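Local coordinates for protein polysialic acid O-acetyltransferase (Escherichia coli, PDB 3JQY) that transfers acetyl groups from acetyl-CoA to the sialic acid residues of capsular polysialic acid, with high specificity for long polymers, at residues F31-N36 with N53-N58; N84-H89 with I98-G103; S167-V172 with N217-R222. All blocks are in the same frame, centred on the assembly; numbering follows the deposited sequence.

Interaction 1 of 3, residues F31-N36 with N53-N58; sequences FSVDDN and NKVQFN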
ATOM      1  N   PHE B  31      -9.972  23.006  17.410  1.00 14.64           N
ATOM      2  CA  PHE B  31     -10.569  23.070  16.079  1.00 20.48           C
ATOM      3  C   PHE B  31     -10.390  24.417  15.390  1.00 21.47           C
ATOM      4  O   PHE B  31     -10.381  25.473  16.031  1.00 22.21           O
ATOM      5  CB  PHE B  31     -12.066  22.752  16.144  1.00 20.02           C
ATOM      6  CG  PHE B  31     -12.390  21.292  15.975  1.00 17.19           C
ATOM      7  CD1 PHE B  31     -12.783  20.797  14.743  1.00 19.86           C
ATOM      8  CD2 PHE B  31     -12.319  20.419  17.055  1.00 18.29           C
ATOM      9  CE1 PHE B  31     -13.092  19.459  14.581  1.00 18.88           C
ATOM     10  CE2 PHE B  31     -12.629  19.074  16.901  1.00 16.15           C
ATOM     11  CZ  PHE B  31     -13.014  18.592  15.663  1.00 16.12           C
ATOM     12  N   SER B  32     -10.233  24.364  14.075  1.00 19.16           N
ATOM     13  CA  SER B  32     -10.414  25.536  13.238  1.00 19.70           C
ATOM     14  C   SER B  32     -11.663  25.273  12.420  1.00 21.71           C
ATOM     15  O   SER B  32     -11.873  24.157  11.947  1.00 22.81           O
ATOM     16  CB  SER B  32      -9.207  25.754  12.331  1.00 26.15           C
ATOM     17  OG  SER B  32      -9.081  24.701  11.390  1.00 36.91           O
ATOM     18  N   VAL B  33     -12.507  26.285  12.270  1.00 17.93           N
ATOM     19  CA  VAL B  33     -13.747  26.109  11.537  1.00 16.06           C
ATOM     20  C   VAL B  33     -13.811  27.097  10.392  1.00 26.96           C
ATOM     21  O   VAL B  33     -13.571  28.289  10.579  1.00 22.88           O
ATOM     22  CB  VAL B  33     -14.973  26.309  12.447  1.00 23.98           C
ATOM     23  CG1 VAL B  33     -16.254  26.129  11.650  1.00 27.71           C
ATOM     24  CG2 VAL B  33     -14.926  25.335  13.620  1.00 24.38           C
ATOM     25  N   ASP B  34     -14.117  26.591   9.203  1.00 18.68           N
ATOM     26  CA  ASP B  34     -14.320  27.438   8.039  1.00 20.50           C
ATOM     27  C   ASP B  34     -15.675  27.126   7.418  1.00 23.89           C
ATOM     28  O   ASP B  34     -15.959  25.986   7.064  1.00 20.71           O
ATOM     29  CB  ASP B  34     -13.208  27.226   7.019  1.00 23.68           C
ATOM     30  CG  ASP B  34     -13.303  28.190   5.860  1.00 38.19           C
ATOM     31  OD1 ASP B  34     -13.522  29.396   6.109  1.00 48.69           O
ATOM     32  OD2 ASP B  34     -13.167  27.743   4.702  1.00 46.42           O
ATOM     33  N   ASP B  35     -16.509  28.145   7.279  1.00 22.89           N
ATOM     34  CA  ASP B  35     -17.884  27.934   6.845  1.00 24.41           C
ATOM     35  C   ASP B  35     -18.210  28.810   5.642  1.00 28.47           C
ATOM     36  O   ASP B  35     -18.235  30.037   5.748  1.00 30.68           O
ATOM     37  CB  ASP B  35     -18.832  28.224   8.010  1.00 24.21           C
ATOM     38  CG  ASP B  35     -20.269  27.832   7.715  1.00 17.39           C
ATOM     39  OD1 ASP B  35     -20.591  27.579   6.538  1.00 25.82           O
ATOM     40  OD2 ASP B  35     -21.075  27.790   8.673  1.00 27.97           O
ATOM     41  N   ASN B  36     -18.441  28.175   4.495  1.00 24.56           N
ATOM     42  CA  ASN B  36     -18.753  28.895   3.265  1.00 22.79           C
ATOM     43  C   ASN B  36     -20.229  28.841   2.881  1.00 23.14           C
ATOM     44  O   ASN B  36     -20.612  29.331   1.819  1.00 34.31           O
ATOM     45  CB  ASN B  36     -17.919  28.359   2.101  1.00 31.68           C
ATOM     46  CG  ASN B  36     -16.435  28.495   2.336  1.00 43.86           C
ATOM     47  OD1 ASN B  36     -15.993  29.227   3.226  1.00 40.32           O
ATOM     48  ND2 ASN B  36     -15.649  27.787   1.532  1.00 36.05           N
ATOM     49  N   ASN B  53      -7.322  19.975  14.699  1.00 13.44           N
ATOM     50  CA  ASN B  53      -8.499  19.512  13.969  1.00 15.88           C
ATOM     51  C   ASN B  53      -9.113  20.608  13.108  1.00 17.32           C
ATOM     52  O   ASN B  53      -8.945  21.798  13.385  1.00 17.17           O
ATOM     53  CB  ASN B  53      -9.537  18.973  14.943  1.00 15.24           C
ATOM     54  CG  ASN B  53      -8.965  17.929  15.865  1.00 15.36           C
ATOM     55  OD1 ASN B  53      -8.926  18.106  17.092  1.00 16.97           O
ATOM     56  ND2 ASN B  53      -8.495  16.840  15.286  1.00  9.04           N
ATOM     57  N   LYS B  54      -9.828  20.204  12.062  1.00 14.73           N
ATOM     58  CA  LYS B  54     -10.435  21.168  11.154  1.00 18.99           C
ATOM     59  C   LYS B  54     -11.811  20.720  10.668  1.00 16.45           C
ATOM     60  O   LYS B  54     -12.030  19.543  10.401  1.00 17.90           O
ATOM     61  CB  LYS B  54      -9.511  21.396   9.955  1.00 21.95           C
ATOM     62  CG  LYS B  54      -8.171  22.026  10.325  1.00 27.50           C
ATOM     63  CD  LYS B  54      -7.032  21.519   9.439  1.00 43.79           C
ATOM     64  CE  LYS B  54      -7.328  21.715   7.959  1.00 43.10           C
ATOM     65  NZ  LYS B  54      -7.664  23.129   7.635  1.00 54.93           N
ATOM     66  N   VAL B  55     -12.736  21.669  10.572  1.00 20.38           N
ATOM     67  CA  VAL B  55     -14.013  21.420   9.922  1.00 18.41           C
ATOM     68  C   VAL B  55     -14.206  22.466   8.826  1.00 19.47           C
ATOM     69  O   VAL B  55     -13.963  23.660   9.030  1.00 17.97           O
ATOM     70  CB  VAL B  55     -15.193  21.422  10.914  1.00 18.95           C
ATOM     71  CG1 VAL B  55     -15.273  22.738  11.651  1.00 25.42           C
ATOM     72  CG2 VAL B  55     -16.509  21.140  10.186  1.00 17.83           C
ATOM     73  N   GLN B  56     -14.599  21.991   7.653  1.00 14.95           N
ATOM     74  CA  GLN B  56     -14.791  22.832   6.488  1.00 16.18           C
ATOM     75  C   GLN B  56     -16.189  22.581   5.951  1.00 14.51           C
ATOM     76  O   GLN B  56     -16.507  21.469   5.546  1.00 15.48           O
ATOM     77  CB  GLN B  56     -13.750  22.489   5.417  1.00 17.51           C
ATOM     78  CG  GLN B  56     -13.918  23.236   4.109  1.00 24.45           C
ATOM     79  CD  GLN B  56     -13.400  24.651   4.181  1.00 30.78           C
ATOM     80  OE1 GLN B  56     -12.257  24.886   4.582  1.00 35.12           O
ATOM     81  NE2 GLN B  56     -14.234  25.609   3.787  1.00 27.27           N
ATOM     82  N   PHE B  57     -17.028  23.610   5.955  1.00 13.02           N
ATOM     83  CA  PHE B  57     -18.370  23.507   5.394  1.00 14.26           C
ATOM     84  C   PHE B  57     -18.376  24.151   4.013  1.00 19.26           C
ATOM     85  O   PHE B  57     -18.322  25.377   3.901  1.00 19.38           O
ATOM     86  CB  PHE B  57     -19.391  24.246   6.273  1.00 13.48           C
ATOM     87  CG  PHE B  57     -19.617  23.628   7.639  1.00 15.76           C
ATOM     88  CD1 PHE B  57     -20.389  22.486   7.780  1.00 13.21           C
ATOM     89  CD2 PHE B  57     -19.102  24.225   8.778  1.00 19.34           C
ATOM     90  CE1 PHE B  57     -20.620  21.931   9.024  1.00 14.66           C
ATOM     91  CE2 PHE B  57     -19.328  23.678  10.031  1.00 17.87           C
ATOM     92  CZ  PHE B  57     -20.093  22.530  10.155  1.00 16.30           C
ATOM     93  N   ASN B  58     -18.425  23.329   2.969  1.00 14.66           N
ATOM     94  CA  ASN B  58     -18.541  23.828   1.599  1.00 17.28           C
ATOM     95  C   ASN B  58     -19.937  23.530   1.063  1.00 21.61           C
ATOM     96  O   ASN B  58     -20.093  22.887   0.023  1.00 26.60           O
ATOM     97  CB  ASN B  58     -17.510  23.169   0.677  1.00 16.19           C
ATOM     98  CG  ASN B  58     -16.090  23.640   0.933  1.00 16.82           C
ATOM     99  OD1 ASN B  58     -15.863  24.740   1.427  1.00 20.88           O
ATOM    100  ND2 ASN B  58     -15.122  22.798   0.587  1.00 20.92           N
TER
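Val33 and Val55 sit in register on neighbouring parallel strands of the left-handed beta-helix and form the tight part of this contact. Val33 CG2 comes within 3.3 Å of Val55 CG1, closer than carbons usually approach; that branch of Val55 lies between its own backbone N and carbonyl carbon (chi1 58°), which turns it to the neighbouring strand. On the same face of the sheet the Phe31 ring covers Asn53 CB in a CH-pi contact, 3.4 Å from the ring centroid and almost on the ring normal. Phe57, itself buried, lies here too, its ring meeting that of Phe79. Between the strands runs a parallel ladder of five backbone hydrogen bonds, from Ser32 N to Asn53 O at one end to Asn36 N to Phe57 O, 2.9 Å, at the other.

The face carrying Ser32, Lys54, Asp34 and Gln56 is looser and turned to solvent. Lys54 bends over Ser32 through its aliphatic stem, while Asp34 and Gln56 run side by side with carboxylate and amide planes 74° apart. Gln56 NE2 gives a short, bent hydrogen bond to Asp34 OD2, 2.6 Å, reaching that oxygen on its anti side and 35° out of the carboxylate plane.

Interaction 2 of 3, residues N84-H89 with I98-G103; sequences NYVRIH and IVATKG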
ATOM      1  N   ASN B  84     -25.599  17.063   4.693  1.00 13.40           N
ATOM      2  CA  ASN B  84     -24.727  16.015   5.223  1.00 11.60           C
ATOM      3  C   ASN B  84     -24.766  15.990   6.744  1.00 12.53           C
ATOM      4  O   ASN B  84     -25.104  16.989   7.377  1.00 13.46           O
ATOM      5  CB  ASN B  84     -23.274  16.250   4.785  1.00 12.91           C
ATOM      6  CG  ASN B  84     -23.106  16.239   3.277  1.00 14.14           C
ATOM      7  OD1 ASN B  84     -23.156  15.191   2.646  1.00 12.88           O
ATOM      8  ND2 ASN B  84     -22.873  17.407   2.704  1.00 11.57           N
ATOM      9  N   TYR B  85     -24.386  14.853   7.326  1.00 11.97           N
ATOM     10  CA  TYR B  85     -24.479  14.634   8.771  1.00 10.79           C
ATOM     11  C   TYR B  85     -23.320  13.744   9.186  1.00 11.69           C
ATOM     12  O   TYR B  85     -23.121  12.673   8.616  1.00 12.68           O
ATOM     13  CB  TYR B  85     -25.802  13.934   9.091  1.00 10.08           C
ATOM     14  CG  TYR B  85     -26.043  13.577  10.546  1.00 13.66           C
ATOM     15  CD1 TYR B  85     -26.592  14.499  11.431  1.00 19.59           C
ATOM     16  CD2 TYR B  85     -25.751  12.304  11.024  1.00 20.02           C
ATOM     17  CE1 TYR B  85     -26.833  14.164  12.758  1.00 22.00           C
ATOM     18  CE2 TYR B  85     -25.988  11.961  12.347  1.00 17.76           C
ATOM     19  CZ  TYR B  85     -26.525  12.892  13.207  1.00 25.90           C
ATOM     20  OH  TYR B  85     -26.751  12.538  14.518  1.00 27.22           O
ATOM     21  N   VAL B  86     -22.538  14.205  10.155  1.00 11.94           N
ATOM     22  CA  VAL B  86     -21.452  13.407  10.716  1.00 10.53           C
ATOM     23  C   VAL B  86     -21.591  13.425  12.237  1.00 12.74           C
ATOM     24  O   VAL B  86     -21.684  14.495  12.848  1.00 10.42           O
ATOM     25  CB  VAL B  86     -20.061  13.960  10.320  1.00 10.13           C
ATOM     26  CG1 VAL B  86     -18.937  13.165  10.994  1.00  8.47           C
ATOM     27  CG2 VAL B  86     -19.885  13.942   8.798  1.00 10.23           C
ATOM     28  N   ARG B  87     -21.623  12.241  12.844  1.00  9.51           N
ATOM     29  CA  ARG B  87     -21.729  12.150  14.292  1.00  9.99           C
ATOM     30  C   ARG B  87     -20.679  11.204  14.829  1.00 11.07           C
ATOM     31  O   ARG B  87     -20.593  10.044  14.404  1.00 11.58           O
ATOM     32  CB  ARG B  87     -23.111  11.663  14.728  1.00 12.12           C
ATOM     33  CG  ARG B  87     -23.256  11.530  16.242  1.00 14.25           C
ATOM     34  CD  ARG B  87     -24.643  10.988  16.625  1.00 15.55           C
ATOM     35  NE  ARG B  87     -24.793  10.841  18.077  1.00 20.37           N
ATOM     36  CZ  ARG B  87     -25.881  10.363  18.678  1.00 29.27           C
ATOM     37  NH1 ARG B  87     -26.927   9.979  17.957  1.00 30.51           N
ATOM     38  NH2 ARG B  87     -25.922  10.266  20.004  1.00 29.44           N
ATOM     39  N   ILE B  88     -19.884  11.707  15.762  1.00 11.14           N
ATOM     40  CA  ILE B  88     -18.841  10.909  16.382  1.00 10.41           C
ATOM     41  C   ILE B  88     -19.187  10.705  17.852  1.00 10.94           C
ATOM     42  O   ILE B  88     -19.231  11.657  18.626  1.00 12.65           O
ATOM     43  CB  ILE B  88     -17.473  11.580  16.224  1.00 11.04           C
ATOM     44  CG1 ILE B  88     -17.162  11.790  14.737  1.00 15.30           C
ATOM     45  CG2 ILE B  88     -16.384  10.750  16.896  1.00 11.90           C
ATOM     46  CD1 ILE B  88     -15.829  12.450  14.466  1.00 17.07           C
ATOM     47  N   HIS B  89     -19.441   9.455  18.224  1.00 10.86           N
ATOM     48  CA  HIS B  89     -19.951   9.134  19.561  1.00 12.46           C
ATOM     49  C   HIS B  89     -18.882   9.164  20.653  1.00 12.70           C
ATOM     50  O   HIS B  89     -17.688   9.052  20.380  1.00 13.49           O
ATOM     51  CB  HIS B  89     -20.618   7.757  19.560  1.00 11.53           C
ATOM     52  CG  HIS B  89     -21.984   7.731  18.945  1.00 14.51           C
ATOM     53  ND1 HIS B  89     -22.198   7.872  17.591  1.00 18.97           N
ATOM     54  CD2 HIS B  89     -23.205   7.542  19.501  1.00 14.11           C
ATOM     55  CE1 HIS B  89     -23.493   7.787  17.340  1.00 18.78           C
ATOM     56  NE2 HIS B  89     -24.126   7.588  18.482  1.00 29.47           N
ATOM     57  N   ILE B  98     -12.447  12.827   6.955  1.00 11.18           N
ATOM     58  CA  ILE B  98     -13.804  12.396   6.662  1.00 11.51           C
ATOM     59  C   ILE B  98     -14.436  13.384   5.696  1.00 12.80           C
ATOM     60  O   ILE B  98     -14.564  14.562   6.010  1.00 13.67           O
ATOM     61  CB  ILE B  98     -14.678  12.353   7.929  1.00 11.27           C
ATOM     62  CG1 ILE B  98     -14.113  11.355   8.947  1.00 14.42           C
ATOM     63  CG2 ILE B  98     -16.115  12.000   7.563  1.00 14.26           C
ATOM     64  CD1 ILE B  98     -14.863  11.368  10.277  1.00 18.33           C
ATOM     65  N   VAL B  99     -14.827  12.909   4.520  1.00 13.35           N
ATOM     66  CA  VAL B  99     -15.488  13.772   3.548  1.00 12.32           C
ATOM     67  C   VAL B  99     -16.923  13.299   3.334  1.00 11.87           C
ATOM     68  O   VAL B  99     -17.153  12.179   2.871  1.00 14.36           O
ATOM     69  CB  VAL B  99     -14.711  13.820   2.213  1.00 16.12           C
ATOM     70  CG1 VAL B  99     -15.376  14.784   1.227  1.00 16.20           C
ATOM     71  CG2 VAL B  99     -13.258  14.221   2.472  1.00 16.12           C
ATOM     72  N   ALA B 100     -17.876  14.164   3.684  1.00 10.94           N
ATOM     73  CA  ALA B 100     -19.307  13.880   3.562  1.00  9.77           C
ATOM     74  C   ALA B 100     -19.869  14.709   2.421  1.00 14.32           C
ATOM     75  O   ALA B 100     -19.890  15.938   2.488  1.00 12.92           O
ATOM     76  CB  ALA B 100     -20.037  14.203   4.871  1.00  9.28           C
ATOM     77  N   THR B 101     -20.327  14.032   1.375  1.00 12.17           N
ATOM     78  CA  THR B 101     -20.593  14.692   0.101  1.00 12.56           C
ATOM     79  C   THR B 101     -22.029  14.500  -0.352  1.00 13.55           C
ATOM     80  O   THR B 101     -22.533  13.375  -0.404  1.00 14.54           O
ATOM     81  CB  THR B 101     -19.662  14.134  -1.006  1.00 18.53           C
ATOM     82  OG1 THR B 101     -18.296  14.418  -0.682  1.00 20.25           O
ATOM     83  CG2 THR B 101     -20.000  14.750  -2.355  1.00 20.89           C
ATOM     84  N   LYS B 102     -22.680  15.590  -0.663  1.00 11.59           N
ATOM     85  CA  LYS B 102     -23.989  15.559  -1.255  1.00 17.05           C
ATOM     86  C   LYS B 102     -25.068  14.753  -0.557  1.00 19.84           C
ATOM     87  O   LYS B 102     -25.783  13.983  -1.157  1.00 19.63           O
ATOM     88  CB  LYS B 102     -23.889  15.124  -2.686  1.00 20.11           C
ATOM     89  CG  LYS B 102     -23.215  16.120  -3.540  1.00 29.63           C
ATOM     90  CD  LYS B 102     -22.836  15.540  -4.868  1.00 27.01           C
ATOM     91  CE  LYS B 102     -22.489  16.578  -5.762  1.00 42.68           C
ATOM     92  NZ  LYS B 102     -21.128  16.568  -6.154  1.00 40.59           N
ATOM     93  N   GLY B 103     -25.184  15.000   0.720  1.00 15.83           N
ATOM     94  CA  GLY B 103     -26.237  14.381   1.502  1.00 15.42           C
ATOM     95  C   GLY B 103     -25.850  13.023   2.045  1.00 16.84           C
ATOM     96  O   GLY B 103     -26.655  12.095   2.035  1.00 17.82           O
TER
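Asn84, Val86 and Ile88 point into the core of the left-handed beta-helix, where they meet Ala100 and Ile98 from a strand of a different sheet. The two short strands lie on different sides of the coil, 147° between their directions and 8.2 Å apart at closest approach, so side chains and not a backbone ladder join them. Val86 reaches across with CG2, the branch anti to its carbonyl carbon, which stands 3.9 Å from Ala100 CB and farther from Ile98 CG2. Ile88 and Ile98 meet more loosely through their terminal methyls, CD1 to CD1 4.4 Å.

Asn84 closes the other end, at the turn. Its CB lies 3.8 Å from Ala100 CB, next to the valine methyl on the same small side chain, and CG, anti to the carbonyl carbon (chi1 -60°), sets the amide with its flat face against Ala100 O, 3.3 Å from Asn84 CG, and OD1 toward the turn at 102-103. There OD1 takes a hydrogen bond from Ser104 N as its stronger partner, while ND2 donates to Arg80 O, so both ends of this buried amide are fixed. Gly103, at whose backbone angles a CB would be jammed against the preceding carbonyl oxygen, adds a weak, bent bond: its N lies 2.8 Å from Asn84 OD1, with only 128° at the hydrogen.

Interaction 3 of 3, residues S167-V172 with N217-R222; sequences SSYVWV and NIIWAR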
ATOM      1  N   SER B 167     -20.070  -3.248  11.402  1.00 10.95           N
ATOM      2  CA  SER B 167     -20.810  -3.535  12.628  1.00 16.48           C
ATOM      3  C   SER B 167     -19.982  -3.242  13.872  1.00 12.73           C
ATOM      4  O   SER B 167     -18.784  -2.983  13.790  1.00 13.64           O
ATOM      5  CB  SER B 167     -21.280  -4.990  12.648  1.00 14.41           C
ATOM      6  OG  SER B 167     -22.244  -5.224  11.634  1.00 17.25           O
ATOM      7  N   SER B 168     -20.628  -3.306  15.030  1.00 12.02           N
ATOM      8  CA  SER B 168     -19.909  -3.149  16.285  1.00 10.58           C
ATOM      9  C   SER B 168     -18.896  -4.268  16.465  1.00 12.42           C
ATOM     10  O   SER B 168     -19.099  -5.393  16.009  1.00 13.86           O
ATOM     11  CB  SER B 168     -20.886  -3.124  17.467  1.00 14.12           C
ATOM     12  OG  SER B 168     -21.698  -1.959  17.418  1.00 14.15           O
ATOM     13  N   TYR B 169     -17.800  -3.938  17.136  1.00 11.24           N
ATOM     14  CA  TYR B 169     -16.786  -4.912  17.529  1.00 12.20           C
ATOM     15  C   TYR B 169     -16.131  -5.595  16.323  1.00 11.09           C
ATOM     16  O   TYR B 169     -16.047  -6.824  16.246  1.00 12.86           O
ATOM     17  CB  TYR B 169     -17.343  -5.936  18.534  1.00 12.69           C
ATOM     18  CG  TYR B 169     -16.250  -6.559  19.372  1.00 13.43           C
ATOM     19  CD1 TYR B 169     -15.489  -5.777  20.223  1.00 12.16           C
ATOM     20  CD2 TYR B 169     -15.958  -7.918  19.287  1.00 12.87           C
ATOM     21  CE1 TYR B 169     -14.468  -6.317  20.986  1.00 14.06           C
ATOM     22  CE2 TYR B 169     -14.930  -8.481  20.063  1.00 12.45           C
ATOM     23  CZ  TYR B 169     -14.193  -7.667  20.906  1.00 11.99           C
ATOM     24  OH  TYR B 169     -13.172  -8.187  21.674  1.00 14.17           O
ATOM     25  N   VAL B 170     -15.663  -4.771  15.394  1.00  8.15           N
ATOM     26  CA  VAL B 170     -14.885  -5.239  14.255  1.00  7.29           C
ATOM     27  C   VAL B 170     -13.454  -4.719  14.342  1.00 11.27           C
ATOM     28  O   VAL B 170     -13.225  -3.571  14.712  1.00 10.16           O
ATOM     29  CB  VAL B 170     -15.524  -4.796  12.921  1.00  8.91           C
ATOM     30  CG1 VAL B 170     -14.585  -5.060  11.752  1.00 11.15           C
ATOM     31  CG2 VAL B 170     -16.846  -5.530  12.722  1.00 11.09           C
ATOM     32  N   TRP B 171     -12.498  -5.582  14.004  1.00  8.93           N
ATOM     33  CA  TRP B 171     -11.093  -5.201  13.927  1.00 10.94           C
ATOM     34  C   TRP B 171     -10.724  -5.067  12.455  1.00 11.25           C
ATOM     35  O   TRP B 171     -10.723  -6.062  11.715  1.00 10.24           O
ATOM     36  CB  TRP B 171     -10.226  -6.255  14.622  1.00 12.27           C
ATOM     37  CG  TRP B 171      -8.728  -6.103  14.420  1.00 10.78           C
ATOM     38  CD1 TRP B 171      -8.063  -5.005  13.964  1.00 10.57           C
ATOM     39  CD2 TRP B 171      -7.726  -7.090  14.705  1.00 11.45           C
ATOM     40  NE1 TRP B 171      -6.703  -5.247  13.932  1.00 12.72           N
ATOM     41  CE2 TRP B 171      -6.473  -6.520  14.389  1.00 11.76           C
ATOM     42  CE3 TRP B 171      -7.768  -8.399  15.193  1.00 13.98           C
ATOM     43  CZ2 TRP B 171      -5.276  -7.221  14.532  1.00 16.54           C
ATOM     44  CZ3 TRP B 171      -6.576  -9.091  15.347  1.00 12.84           C
ATOM     45  CH2 TRP B 171      -5.348  -8.502  15.014  1.00 15.24           C
ATOM     46  N   VAL B 172     -10.475  -3.837  12.008  1.00  9.04           N
ATOM     47  CA  VAL B 172      -9.995  -3.630  10.647  1.00 10.38           C
ATOM     48  C   VAL B 172      -8.489  -3.380  10.705  1.00  8.23           C
ATOM     49  O   VAL B 172      -8.019  -2.458  11.367  1.00 10.70           O
ATOM     50  CB  VAL B 172     -10.716  -2.487   9.913  1.00  8.26           C
ATOM     51  CG1 VAL B 172     -10.185  -2.360   8.480  1.00 11.48           C
ATOM     52  CG2 VAL B 172     -12.227  -2.735   9.880  1.00 10.66           C
ATOM     53  N   ASN B 217     -16.057 -18.739  12.309  1.00 15.74           N
ATOM     54  CA  ASN B 217     -16.237 -19.067  13.717  1.00 17.58           C
ATOM     55  C   ASN B 217     -15.142 -18.484  14.597  1.00 17.09           C
ATOM     56  O   ASN B 217     -14.626 -19.168  15.476  1.00 17.51           O
ATOM     57  CB  ASN B 217     -16.284 -20.584  13.903  1.00 17.32           C
ATOM     58  CG  ASN B 217     -17.413 -21.236  13.123  1.00 25.48           C
ATOM     59  OD1 ASN B 217     -17.238 -22.296  12.518  1.00 31.97           O
ATOM     60  ND2 ASN B 217     -18.573 -20.601  13.127  1.00 18.57           N
ATOM     61  N   ILE B 218     -14.792 -17.221  14.368  1.00 16.04           N
ATOM     62  CA  ILE B 218     -13.773 -16.569  15.187  1.00 14.50           C
ATOM     63  C   ILE B 218     -14.260 -15.261  15.799  1.00 16.35           C
ATOM     64  O   ILE B 218     -15.288 -14.712  15.398  1.00 14.76           O
ATOM     65  CB  ILE B 218     -12.477 -16.290  14.379  1.00 14.05           C
ATOM     66  CG1 ILE B 218     -12.761 -15.359  13.194  1.00 18.78           C
ATOM     67  CG2 ILE B 218     -11.874 -17.584  13.884  1.00 20.55           C
ATOM     68  CD1 ILE B 218     -12.641 -13.888  13.515  1.00 15.69           C
ATOM     69  N   ILE B 219     -13.499 -14.775  16.774  1.00 13.67           N
ATOM     70  CA  ILE B 219     -13.722 -13.473  17.389  1.00 12.71           C
ATOM     71  C   ILE B 219     -12.369 -12.995  17.920  1.00 14.75           C
ATOM     72  O   ILE B 219     -11.498 -13.811  18.222  1.00 18.46           O
ATOM     73  CB  ILE B 219     -14.768 -13.548  18.523  1.00 13.26           C
ATOM     74  CG1 ILE B 219     -15.312 -12.155  18.848  1.00 13.21           C
ATOM     75  CG2 ILE B 219     -14.184 -14.219  19.772  1.00 17.42           C
ATOM     76  CD1 ILE B 219     -16.557 -12.169  19.726  1.00 15.61           C
ATOM     77  N   TRP B 220     -12.190 -11.681  18.018  1.00 14.86           N
ATOM     78  CA  TRP B 220     -10.905 -11.093  18.414  1.00 12.40           C
ATOM     79  C   TRP B 220     -11.022 -10.375  19.751  1.00 13.38           C
ATOM     80  O   TRP B 220     -12.124 -10.136  20.239  1.00 12.29           O
ATOM     81  CB  TRP B 220     -10.451 -10.087  17.350  1.00 11.54           C
ATOM     82  CG  TRP B 220     -11.434  -8.958  17.215  1.00 11.85           C
ATOM     83  CD1 TRP B 220     -12.614  -8.977  16.528  1.00 12.42           C
ATOM     84  CD2 TRP B 220     -11.344  -7.662  17.825  1.00 12.81           C
ATOM     85  NE1 TRP B 220     -13.260  -7.769  16.659  1.00 11.21           N
ATOM     86  CE2 TRP B 220     -12.503  -6.944  17.451  1.00 10.89           C
ATOM     87  CE3 TRP B 220     -10.389  -7.033  18.634  1.00 16.02           C
ATOM     88  CZ2 TRP B 220     -12.732  -5.626  17.858  1.00 10.95           C
ATOM     89  CZ3 TRP B 220     -10.625  -5.720  19.049  1.00 13.34           C
ATOM     90  CH2 TRP B 220     -11.785  -5.037  18.661  1.00 15.10           C
ATOM     91  N   ALA B 221      -9.880 -10.025  20.338  1.00 13.27           N
ATOM     92  CA  ALA B 221      -9.862  -9.170  21.519  1.00 14.86           C
ATOM     93  C   ALA B 221      -8.696  -8.194  21.443  1.00 15.81           C
ATOM     94  O   ALA B 221      -7.721  -8.426  20.723  1.00 18.43           O
ATOM     95  CB  ALA B 221      -9.780 -10.007  22.796  1.00 18.11           C
ATOM     96  N   ARG B 222      -8.794  -7.106  22.199  1.00 19.35           N
ATOM     97  CA  ARG B 222      -7.781  -6.062  22.151  1.00 21.68           C
ATOM     98  C   ARG B 222      -6.530  -6.439  22.957  1.00 26.51           C
ATOM     99  O   ARG B 222      -5.405  -6.221  22.506  1.00 28.78           O
ATOM    100  CB  ARG B 222      -8.373  -4.742  22.645  1.00 24.72           C
ATOM    101  CG  ARG B 222      -7.654  -3.502  22.145  1.00 31.06           C
ATOM    102  CD  ARG B 222      -8.384  -2.237  22.577  1.00 27.00           C
ATOM    103  NE  ARG B 222      -9.570  -1.942  21.773  1.00 23.57           N
ATOM    104  CZ  ARG B 222      -9.590  -1.042  20.794  1.00 25.01           C
ATOM    105  NH1 ARG B 222     -10.705  -0.807  20.113  1.00 21.35           N
ATOM    106  NH2 ARG B 222      -8.485  -0.368  20.501  1.00 20.54           N
TER
HETATM  107  O   HOH W   1     -11.468  -6.572  23.293  1.00 16.34           O
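Tyr169 OH is gripped from two sides: it donates to Trp220 O at 2.6 Å and accepts a hydrogen bond from a water at 2.9 Å. That water in turn accepts from Arg222 N, so the phenol is tied to the backbone of residues 220-222 both directly and through solvent. The Tyr169 ring reaches this place with CG anti to its backbone N (chi1 -156°). It then lies against the Trp220 indole as an offset stack, the centroids of the Tyr169 ring and the six-membered ring of Trp220 4.2 Å apart and the planes at 14°. Ile219 CG1 abuts the tyrosine ring at its edge.

The contact joins the last coils of the left-handed beta-helix to the C-terminal segment that follows it, next to helix 233-245. Trp220 is the middle layer of the aromatic cluster: Tyr169 covers one indole face, and on the opposite face Trp171 CB sits 3.7 Å from the centroid of the five-membered ring. The Trp171 indole itself is set obliquely to that of Trp220. A phenylalanine in place of Trp220 would probably leave Tyr169 O without its indole donor and open a gap between Tyr169 and Trp171.

In the trimer, Ile219 and Trp220 pair in an antiparallel ladder with a strand of the third subunit, and Trp171 meets His147 of that subunit edge-to-face; this histidine probably belongs to its acetyl-CoA site. Within the chain, Trp220 NE1 donates to Tyr169 O at 3.0 Å from well above the carbonyl plane.

Interactions 1 and 2 lie on the same side of the chain's centre, about 13 Å apart between centres, and both draw on the sheet that contains strands 31-35, 53-58 and 97-101. Interaction 1 joins adjacent strands within that sheet near the N-terminal end, so backbone bonding dominates and one face is partly open to solvent. Interaction 2 crosses from the sheet to another one through the core, by methyl packing and a buried amide. Interaction 3 is also buried but lies beyond the centre, about 33 Å from interaction 1 between centres; there aromatic stacking replaces aliphatic packing. Of the three, 217-222 alone continues a sheet into another subunit, whereas interaction 1 touches no other chain of the assembly.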